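Local coordinates for hypothetical 11.0 kDa protein (Sulfolobus virus 1, PDB 1TBX), which probably acts as a homodimeric winged-helix transcription factor that recognises a palindromic or pseudo-palindromic DNA sequence, at residues 83-86 and 87-90. Numbering follows the deposited sequence.
Sequences AIET and YKQI
Glu85 OE1 lies 2.7 Å from Lys88 NZ in an i to i+3 salt bridge on the long C-terminal helix 71-94 of this winged-helix protein. NZ comes at the oxygen from above the carboxylate plane, 46° out of it, and Lys81 NZ, one turn earlier, adds a long, weak ion pair to the same oxygen. Glu85 sends CG anti to its backbone N (chi1 -154°); the bend at chi2 then turns the carboxylate toward Lys88, and the bends at chi3 and chi4 of the lysine bring NZ to it. On its way back Lys88 passes Ile84, CE lying 4.1 Å from Ile84 CG2, and also touches Glu35 and Tyr16. Ile84 itself packs on Phe7, Phe36 and Ala15, joining this helix to helix 9-17 and the neighbouring loops.

Beneath the side chains the backbone is alpha-helical, with Lys88 N bonded to Ile84 O at 2.8 Å. Elsewhere round the helix is the dimer interface, where the Tyr87 ring meets Phe76 of the second subunit with planes about 15° apart and Phe6 of its own chain edge-to-face; Tyr87 OH is hydrogen-bonded to Lys91 NZ. Thr86 OG1 is hydrogen-bonded to Thr82 O, one turn back, and the Thr86 methyl CG2 touches Ile90 CD1, 4.1 Å away.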
loop_
_atom_site.group_PDB
_atom_site.type_symbol
_atom_site.label_atom_id
_atom_site.label_comp_id
_atom_site.label_asym_id
_atom_site.label_seq_id
_atom_site.Cartn_x
_atom_site.Cartn_y
_atom_site.Cartn_z
ATOM N N ALA A 83 6.052 -5.293 1.495
ATOM C CA ALA A 83 4.619 -5.203 1.703
ATOM C C ALA A 83 3.748 -5.946 0.641
ATOM O O ALA A 83 2.979 -6.852 1.006
ATOM C CB ALA A 83 4.215 -3.755 1.844
ATOM N N ILE A 84 3.874 -5.596 -0.649
ATOM C CA ILE A 84 3.134 -6.290 -1.730
ATOM C C ILE A 84 3.440 -7.784 -1.793
ATOM O O ILE A 84 2.543 -8.632 -1.957
ATOM C CB ILE A 84 3.438 -5.655 -3.089
ATOM C CG1 ILE A 84 2.826 -4.252 -3.157
ATOM C CG2 ILE A 84 2.931 -6.549 -4.237
ATOM C CD1 ILE A 84 3.647 -3.279 -3.901
ATOM N N GLU A 85 4.711 -8.110 -1.643
ATOM C CA GLU A 85 5.115 -9.488 -1.644
ATOM C C GLU A 85 4.483 -10.291 -0.514
ATOM O O GLU A 85 4.103 -11.456 -0.713
ATOM C CB GLU A 85 6.617 -9.550 -1.585
ATOM C CG GLU A 85 7.132 -10.816 -2.189
ATOM C CD GLU A 85 7.039 -10.814 -3.719
ATOM O OE1 GLU A 85 6.989 -9.685 -4.331
ATOM O OE2 GLU A 85 7.029 -11.961 -4.290
ATOM N N THR A 86 4.388 -9.664 0.670
ATOM C CA THR A 86 3.847 -10.308 1.834
ATOM C C THR A 86 2.369 -10.459 1.558
ATOM O O THR A 86 1.786 -11.498 1.829
ATOM C CB THR A 86 4.086 -9.420 3.086
ATOM O OG1 THR A 86 5.494 -9.272 3.305
ATOM C CG2 THR A 86 3.548 -10.094 4.386
ATOM N N TYR A 87 1.775 -9.406 1.002
ATOM C CA TYR A 87 0.384 -9.466 0.549
ATOM C C TYR A 87 0.099 -10.655 -0.364
ATOM O O TYR A 87 -0.793 -11.454 -0.042
ATOM C CB TYR A 87 -0.025 -8.221 -0.216
ATOM C CG TYR A 87 -1.505 -8.193 -0.529
ATOM C CD1 TYR A 87 -2.437 -8.576 0.435
ATOM C CD2 TYR A 87 -1.977 -7.793 -1.785
ATOM C CE1 TYR A 87 -3.788 -8.563 0.176
ATOM C CE2 TYR A 87 -3.337 -7.780 -2.052
ATOM C CZ TYR A 87 -4.237 -8.166 -1.069
ATOM O OH TYR A 87 -5.596 -8.129 -1.291
ATOM N N LYS A 88 0.834 -10.744 -1.493
ATOM C CA LYS A 88 0.767 -11.887 -2.383
ATOM C C LYS A 88 0.826 -13.207 -1.643
ATOM O O LYS A 88 -0.014 -14.062 -1.865
ATOM C CB LYS A 88 1.920 -11.857 -3.326
ATOM C CG LYS A 88 1.778 -11.014 -4.556
ATOM C CD LYS A 88 2.950 -11.361 -5.519
ATOM C CE LYS A 88 3.497 -10.061 -6.193
ATOM N NZ LYS A 88 4.984 -9.696 -6.096
ATOM N N GLN A 89 1.778 -13.380 -0.722
ATOM C CA GLN A 89 1.888 -14.649 0.026
ATOM C C GLN A 89 0.766 -14.878 0.981
ATOM O O GLN A 89 0.505 -16.010 1.360
ATOM C CB GLN A 89 3.214 -14.763 0.783
ATOM C CG GLN A 89 4.391 -14.955 -0.122
ATOM C CD GLN A 89 4.213 -16.159 -1.088
ATOM O OE1 GLN A 89 3.979 -17.300 -0.635
ATOM N NE2 GLN A 89 4.300 -15.899 -2.391
ATOM N N ILE A 90 0.130 -13.800 1.427
ATOM C CA ILE A 90 -0.990 -13.916 2.358
ATOM C C ILE A 90 -2.221 -14.399 1.557
ATOM O O ILE A 90 -2.854 -15.390 1.920
ATOM C CB ILE A 90 -1.186 -12.567 3.110
ATOM C CG1 ILE A 90 -0.435 -12.592 4.438
ATOM C CG2 ILE A 90 -2.648 -12.258 3.329
ATOM C CD1 ILE A 90 -0.343 -11.236 5.087
#